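Local structure of 5-formaminoimidazole-4-carboxamide-1-(beta)-D-ribofuranosyl 5'-monophosphate synthetase (Methanocaldococcus jannaschii, 2R7L) at residues A[42-48]-A[61-67]; A[29-34]-A[55-61]. The protein catalyses the ATP- and formate-dependent formylation of AICAR to FAICAR without folates, a late step of purine biosynthesis in this archaeon. All blocks are in the same frame, centred on the assembly; numbering follows the deposited sequence.

Interaction 1 (A[42-48]-A[61-67]); sequences STVCITM and ADKFIYV
Thr47 covers one face of the Tyr66 ring with its methyl group: CG2 stands 3.7 Å from the ring centroid and almost on the ring normal, a CH-pi contact. The two side chains run alongside each other in the same direction. With OG1 anti to the backbone N (chi1 -173°), Thr47 has its methyl between N and the carbonyl carbon, from where it also meets Phe64, CG2 to CD1 being 3.7 Å. The phenol OH of Tyr66 is hydrogen-bonded to Asp52. The third flat group, the Asp62 carboxylate, is gripped through OD2, which Ser42 OG meets on the anti side at 2.8 Å and Thr43 N reaches from the opposite face at 3.2 Å. Its other oxygen, OD1, forms a salt bridge with Lys37.

Between these ends, strands 43-47 and 63-66 pair in parallel; linked by helix 53-57, they form a beta-alpha-beta unit at the edge of a four-stranded parallel sheet, consistent with a Rossmann-like domain. Five backbone hydrogen bonds form the ladder, Lys63 N to Thr43 O first and Val67 N to Thr47 O last. Thr43 OG1 accepts from Asp62 N and is hydrogen-bonded to Val60 O as well. On the face away from the rings Val44 CG1 meets Ile65 CD1 at 3.6 Å; on the ring side Cys45 CB touches Ala61 CB at 3.5 Å. At the outer edge of strand 63-66 Phe64 N is hydrogen-bonded to Glu18 of the second subunit; Ser42 OG, in segment 42-48, bonds its counterpart there.

The side-chain hydrogen bonds across the contact cluster at its start, the methyl-aromatic contacts towards its end. The Asp62 carboxylate, with a hydroxyl, a backbone N-H and Lys37 as partners, is probably ionised and ties Ser42 and Thr43 to the residue just before strand 63-66.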
loop_
_atom_site.group_PDB
_atom_site.type_symbol
_atom_site.label_atom_id
_atom_site.label_comp_id
_atom_site.label_asym_id
_atom_site.label_seq_id
_atom_site.Cartn_x
_atom_site.Cartn_y
_atom_site.Cartn_z
ATOM N N SER A 42 -13.384 -6.944 15.642
ATOM C CA SER A 42 -14.705 -7.261 15.146
ATOM C C SER A 42 -15.640 -6.170 15.696
ATOM O O SER A 42 -15.441 -5.685 16.806
ATOM C CB SER A 42 -15.143 -8.647 15.613
ATOM O OG SER A 42 -16.314 -9.057 14.928
ATOM N N THR A 43 -16.637 -5.774 14.912
ATOM C CA THR A 43 -17.448 -4.605 15.248
ATOM C C THR A 43 -18.926 -4.922 15.433
ATOM O O THR A 43 -19.486 -5.757 14.722
ATOM C CB THR A 43 -17.370 -3.547 14.147
ATOM O OG1 THR A 43 -17.735 -4.148 12.900
ATOM C CG2 THR A 43 -15.969 -2.964 14.045
ATOM N N VAL A 44 -19.555 -4.212 16.368
ATOM C CA VAL A 44 -20.993 -4.336 16.614
ATOM C C VAL A 44 -21.710 -3.014 16.323
ATOM O O VAL A 44 -21.314 -1.958 16.812
ATOM C CB VAL A 44 -21.271 -4.751 18.076
ATOM C CG1 VAL A 44 -22.764 -4.926 18.305
ATOM C CG2 VAL A 44 -20.511 -6.034 18.419
ATOM N N CYS A 45 -22.765 -3.081 15.526
ATOM C CA CYS A 45 -23.531 -1.899 15.173
ATOM C C CYS A 45 -24.989 -2.015 15.614
ATOM O O CYS A 45 -25.725 -2.869 15.123
ATOM C CB CYS A 45 -23.476 -1.685 13.665
ATOM S SG CYS A 45 -24.397 -0.266 13.066
ATOM N N ILE A 46 -25.408 -1.150 16.534
ATOM C CA ILE A 46 -26.824 -1.067 16.880
ATOM C C ILE A 46 -27.581 -0.357 15.762
ATOM O O ILE A 46 -27.242 0.769 15.386
ATOM C CB ILE A 46 -27.049 -0.334 18.203
ATOM C CG1 ILE A 46 -26.150 -0.919 19.287
ATOM C CG2 ILE A 46 -28.512 -0.427 18.611
ATOM C CD1 ILE A 46 -26.291 -0.237 20.625
ATOM N N THR A 47 -28.596 -1.022 15.222
ATOM C CA THR A 47 -29.338 -0.486 14.092
ATOM C C THR A 47 -30.837 -0.820 14.200
ATOM O O THR A 47 -31.292 -1.317 15.228
ATOM C CB THR A 47 -28.750 -1.003 12.769
ATOM O OG1 THR A 47 -29.388 -0.353 11.667
ATOM C CG2 THR A 47 -28.937 -2.518 12.649
ATOM N N MET A 48 -31.599 -0.529 13.149
ATOM C CA MET A 48 -33.031 -0.807 13.138
ATOM C C MET A 48 -33.524 -0.901 11.707
ATOM O O MET A 48 -32.845 -0.456 10.782
ATOM C CB MET A 48 -33.831 0.253 13.925
ATOM C CG MET A 48 -33.641 1.706 13.472
ATOM S SD MET A 48 -34.769 2.893 14.266
ATOM C CE MET A 48 -36.240 2.626 13.279
ATOM N N ALA A 61 -19.928 -3.562 9.535
ATOM C CA ALA A 61 -20.298 -4.138 10.821
ATOM C C ALA A 61 -20.365 -5.654 10.742
ATOM O O ALA A 61 -20.962 -6.216 9.819
ATOM C CB ALA A 61 -21.621 -3.567 11.306
ATOM N N ASP A 62 -19.746 -6.310 11.717
ATOM C CA ASP A 62 -19.720 -7.764 11.748
ATOM C C ASP A 62 -20.981 -8.324 12.390
ATOM O O ASP A 62 -21.535 -9.308 11.912
ATOM C CB ASP A 62 -18.485 -8.263 12.496
ATOM C CG ASP A 62 -17.194 -7.975 11.751
ATOM O OD1 ASP A 62 -17.199 -7.989 10.498
ATOM O OD2 ASP A 62 -16.171 -7.745 12.425
ATOM N N LYS A 63 -21.422 -7.693 13.476
ATOM C CA LYS A 63 -22.634 -8.110 14.172
ATOM C C LYS A 63 -23.622 -6.944 14.250
ATOM O O LYS A 63 -23.240 -5.823 14.585
ATOM C CB LYS A 63 -22.289 -8.581 15.589
ATOM C CG LYS A 63 -23.075 -9.801 16.083
ATOM C CD LYS A 63 -24.527 -9.797 15.613
ATOM C CE LYS A 63 -25.360 -10.867 16.308
ATOM N NZ LYS A 63 -25.762 -10.448 17.681
ATOM N N PHE A 64 -24.887 -7.206 13.935
ATOM C CA PHE A 64 -25.947 -6.216 14.127
ATOM C C PHE A 64 -26.799 -6.548 15.346
ATOM O O PHE A 64 -27.228 -7.689 15.517
ATOM C CB PHE A 64 -26.852 -6.143 12.899
ATOM C CG PHE A 64 -26.164 -5.640 11.671
ATOM C CD1 PHE A 64 -25.939 -4.284 11.495
ATOM C CD2 PHE A 64 -25.730 -6.521 10.693
ATOM C CE1 PHE A 64 -25.303 -3.816 10.365
ATOM C CE2 PHE A 64 -25.089 -6.059 9.559
ATOM C CZ PHE A 64 -24.876 -4.702 9.395
ATOM N N ILE A 65 -27.033 -5.549 16.192
ATOM C CA ILE A 65 -28.044 -5.640 17.246
ATOM C C ILE A 65 -29.216 -4.746 16.868
ATOM O O ILE A 65 -29.143 -3.530 17.036
ATOM C CB ILE A 65 -27.500 -5.166 18.604
ATOM C CG1 ILE A 65 -26.273 -5.980 19.005
ATOM C CG2 ILE A 65 -28.580 -5.260 19.674
ATOM C CD1 ILE A 65 -25.681 -5.584 20.349
ATOM N N TYR A 66 -30.281 -5.340 16.335
ATOM C CA TYR A 66 -31.472 -4.585 15.954
ATOM C C TYR A 66 -32.328 -4.176 17.159
ATOM O O TYR A 66 -32.560 -4.971 18.070
ATOM C CB TYR A 66 -32.321 -5.384 14.969
ATOM C CG TYR A 66 -31.796 -5.371 13.560
ATOM C CD1 TYR A 66 -32.401 -4.595 12.582
ATOM C CD2 TYR A 66 -30.687 -6.129 13.204
ATOM C CE1 TYR A 66 -31.920 -4.576 11.288
ATOM C CE2 TYR A 66 -30.194 -6.114 11.912
ATOM C CZ TYR A 66 -30.815 -5.337 10.959
ATOM O OH TYR A 66 -30.327 -5.319 9.675
ATOM N N VAL A 67 -32.782 -2.924 17.158
ATOM C CA VAL A 67 -33.732 -2.434 18.157
ATOM C C VAL A 67 -34.999 -1.947 17.460
ATOM O O VAL A 67 -34.979 -1.641 16.269
ATOM C CB VAL A 67 -33.146 -1.295 19.019
ATOM C CG1 VAL A 67 -32.091 -1.831 19.958
ATOM C CG2 VAL A 67 -32.585 -0.174 18.141
#

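Interaction 2 (A[29-34]-A[55-61]); sequences SLHILK and YKRFKVA. With SO4 (sulfate ion), chain B.
Leu33 reaches across to Val60 from its first side-chain carbon onward. CB lies only 3.4 Å from Val60 CG1, tighter than usual van der Waals contact, and CG lies behind it at 4.1 Å from the same methyl. At the tip, CD1 is 3.5 Å from Val60 CG1 and also meets Ala61 CB. The two side chains cross at about a right angle. Val60 has an unusual first torsion (chi1 104°), which places CG1 against Leu33 while CG2 lies on the start of Lys34, 3.6 Å from its CB.

Leu30, one turn earlier on the helix, lays its CD2 methyl against Tyr55 (3.7 Å to CE1) and Phe58 (4.0 Å to CD2). It crosses both aromatic side chains nearly at right angles, joining helix 29-38 both to helix 53-57, through Tyr55, and to Phe58 further along the chain. The polar ends of Ser29 and Tyr55 are both hydrogen-bonded to Glu265 of the third subunit. A water bridges Lys34 NZ, from which it accepts, and Phe58 O; NZ is hydrogen-bonded to Leu331 O of that subunit as well.

Away from Leu30 and Leu33, a sulfate, probably from the crystallisation liquor, is held by Lys56 and Arg57. Lys56 NZ binds O4 at 2.9 Å; Arg57 meets the ion at its guanidinium edge, NE to O1 and NH2 to O2, the latter bond nearly straight (172°).

Lys59, with positive phi, turns the chain out of helix 53-57 towards Val60 and Ala61. Helices 29-38 and 53-57 lie over the face of the sheet that carries Cys45 and Phe64: Leu33 and Tyr55 both touch Cys45, Tyr55 also reaches Phe64 of strand 63-66, and Leu33 and Ser29 rest on Thr23 of strand 20-24.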
loop_
_atom_site.group_PDB
_atom_site.type_symbol
_atom_site.label_atom_id
_atom_site.label_comp_id
_atom_site.label_asym_id
_atom_site.label_seq_id
_atom_site.Cartn_x
_atom_site.Cartn_y
_atom_site.Cartn_z
ATOM N N SER A 29 -20.656 6.682 12.822
ATOM C CA SER A 29 -20.374 5.263 13.013
ATOM C C SER A 29 -19.610 4.631 11.843
ATOM O O SER A 29 -18.798 3.730 12.044
ATOM C CB SER A 29 -21.658 4.489 13.286
ATOM O OG SER A 29 -22.454 4.433 12.118
ATOM N N LEU A 30 -19.858 5.106 10.628
ATOM C CA LEU A 30 -19.223 4.507 9.446
ATOM C C LEU A 30 -17.707 4.399 9.559
ATOM O O LEU A 30 -17.147 3.358 9.233
ATOM C CB LEU A 30 -19.613 5.235 8.164
ATOM C CG LEU A 30 -21.012 4.893 7.644
ATOM C CD1 LEU A 30 -21.348 5.720 6.415
ATOM C CD2 LEU A 30 -21.121 3.421 7.348
ATOM N N HIS A 31 -17.042 5.452 10.023
ATOM C CA HIS A 31 -15.594 5.391 10.175
ATOM C C HIS A 31 -15.171 4.910 11.555
ATOM O O HIS A 31 -14.049 4.446 11.738
ATOM C CB HIS A 31 -14.903 6.707 9.787
ATOM C CG HIS A 31 -15.296 7.884 10.625
ATOM N ND1 HIS A 31 -14.694 8.177 11.829
ATOM C CD2 HIS A 31 -16.210 8.861 10.415
ATOM C CE1 HIS A 31 -15.233 9.271 12.334
ATOM N NE2 HIS A 31 -16.147 9.712 11.489
ATOM N N ILE A 32 -16.074 5.005 12.525
ATOM C CA ILE A 32 -15.842 4.376 13.812
ATOM C C ILE A 32 -15.749 2.863 13.627
ATOM O O ILE A 32 -14.875 2.209 14.203
ATOM C CB ILE A 32 -16.967 4.686 14.826
ATOM C CG1 ILE A 32 -16.825 6.108 15.369
ATOM C CG2 ILE A 32 -16.940 3.684 15.981
ATOM C CD1 ILE A 32 -18.050 6.593 16.166
ATOM N N LEU A 33 -16.659 2.312 12.828
ATOM C CA LEU A 33 -16.689 0.879 12.589
ATOM C C LEU A 33 -15.592 0.476 11.590
ATOM O O LEU A 33 -14.844 -0.476 11.834
ATOM C CB LEU A 33 -18.081 0.434 12.121
ATOM C CG LEU A 33 -19.244 0.652 13.100
ATOM C CD1 LEU A 33 -20.576 0.224 12.491
ATOM C CD2 LEU A 33 -19.008 -0.063 14.430
ATOM N N LYS A 34 -15.485 1.209 10.483
ATOM C CA LYS A 34 -14.402 0.972 9.520
ATOM C C LYS A 34 -13.036 1.026 10.190
ATOM O O LYS A 34 -12.213 0.132 10.010
ATOM C CB LYS A 34 -14.444 1.968 8.361
ATOM C CG LYS A 34 -13.439 1.666 7.237
ATOM C CD LYS A 34 -13.694 0.303 6.624
ATOM C CE LYS A 34 -12.625 -0.068 5.598
ATOM N NZ LYS A 34 -12.998 -1.298 4.858
ATOM N N TYR A 55 -24.961 0.531 6.587
ATOM C CA TYR A 55 -24.038 -0.289 7.367
ATOM C C TYR A 55 -23.893 -1.688 6.792
ATOM O O TYR A 55 -22.876 -2.350 6.996
ATOM C CB TYR A 55 -24.494 -0.300 8.828
ATOM C CG TYR A 55 -24.668 1.124 9.258
ATOM C CD1 TYR A 55 -23.565 1.885 9.603
ATOM C CD2 TYR A 55 -25.915 1.748 9.211
ATOM C CE1 TYR A 55 -23.690 3.207 9.940
ATOM C CE2 TYR A 55 -26.049 3.086 9.551
ATOM C CZ TYR A 55 -24.927 3.807 9.915
ATOM O OH TYR A 55 -25.014 5.138 10.253
ATOM N N LYS A 56 -24.901 -2.112 6.037
ATOM C CA LYS A 56 -24.865 -3.403 5.380
ATOM C C LYS A 56 -24.100 -3.314 4.073
ATOM O O LYS A 56 -23.256 -4.159 3.779
ATOM C CB LYS A 56 -26.277 -3.932 5.150
ATOM C CG LYS A 56 -26.992 -4.292 6.446
ATOM C CD LYS A 56 -28.245 -5.099 6.194
ATOM C CE LYS A 56 -29.182 -4.374 5.257
ATOM N NZ LYS A 56 -30.428 -5.157 5.025
ATOM N N ARG A 57 -24.379 -2.280 3.293
ATOM C CA ARG A 57 -23.761 -2.155 1.978
ATOM C C ARG A 57 -22.317 -1.668 2.048
ATOM O O ARG A 57 -21.519 -1.934 1.150
ATOM C CB ARG A 57 -24.605 -1.269 1.062
ATOM C CG ARG A 57 -26.037 -1.751 0.968
ATOM C CD ARG A 57 -26.653 -1.489 -0.386
ATOM N NE ARG A 57 -28.062 -1.859 -0.363
ATOM C CZ ARG A 57 -29.010 -1.261 -1.077
ATOM N NH1 ARG A 57 -28.702 -0.255 -1.885
ATOM N NH2 ARG A 57 -30.269 -1.671 -0.977
ATOM N N PHE A 58 -21.975 -0.956 3.109
ATOM C CA PHE A 58 -20.590 -0.537 3.283
ATOM C C PHE A 58 -19.772 -1.634 3.981
ATOM O O PHE A 58 -18.553 -1.533 4.071
ATOM C CB PHE A 58 -20.496 0.809 4.013
ATOM C CG PHE A 58 -20.698 2.014 3.114
ATOM C CD1 PHE A 58 -19.902 2.204 1.990
ATOM C CD2 PHE A 58 -21.665 2.969 3.406
ATOM C CE1 PHE A 58 -20.074 3.310 1.168
ATOM C CE2 PHE A 58 -21.840 4.087 2.585
ATOM C CZ PHE A 58 -21.040 4.258 1.468
ATOM N N LYS A 59 -20.459 -2.675 4.462
ATOM C CA LYS A 59 -19.825 -3.912 4.943
ATOM C C LYS A 59 -18.924 -3.653 6.133
ATOM O O LYS A 59 -17.837 -4.206 6.239
ATOM C CB LYS A 59 -19.026 -4.591 3.821
ATOM C CG LYS A 59 -19.876 -5.104 2.660
ATOM C CD LYS A 59 -20.804 -6.218 3.116
ATOM C CE LYS A 59 -21.864 -6.534 2.065
ATOM N NZ LYS A 59 -23.081 -7.123 2.700
ATOM N N VAL A 60 -19.412 -2.830 7.048
ATOM C CA VAL A 60 -18.571 -2.211 8.045
ATOM C C VAL A 60 -18.848 -2.796 9.428
ATOM O O VAL A 60 -18.088 -2.588 10.375
ATOM C CB VAL A 60 -18.769 -0.662 7.974
ATOM C CG1 VAL A 60 -19.632 -0.131 9.118
ATOM C CG2 VAL A 60 -17.440 0.038 7.885
ATOM N N ALA A 61 -19.928 -3.562 9.535
ATOM C CA ALA A 61 -20.298 -4.138 10.821
ATOM C C ALA A 61 -20.365 -5.654 10.742
ATOM O O ALA A 61 -20.962 -6.216 9.819
ATOM C CB ALA A 61 -21.621 -3.567 11.306
HETATM S S SO4 B . -29.783 -4.480 1.396
HETATM O O1 SO4 B . -28.921 -3.552 2.122
HETATM O O2 SO4 B . -31.094 -3.867 1.184
HETATM O O3 SO4 B . -29.170 -4.799 0.108
HETATM O O4 SO4 B . -29.943 -5.702 2.181
HETATM O O HOH W 1 -15.912 -2.573 4.528
#

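Interaction 1 lies in the parallel sheet and interaction 2 in the layer packed on one face of it, with centres 9 Å apart. Along the chain their segments alternate: helix 29-38, strand 43-47, helix 53-57, then strand 63-66, so that each interaction skips one element and Ala61 is common to both. Interaction 1 pairs the edge strand of the four-stranded sheet with its neighbour in a beta-alpha-beta unit; interaction 2 joins helix 29-38 to the end of helix 53-57 and the turn that follows it. Phe64 CZ meets Lys56 CG at 3.7 Å where the layers touch. The arrangement is consistent with a Rossmann-like N-terminal domain, whose residues His27 and Ser94 bind AICAR nearby.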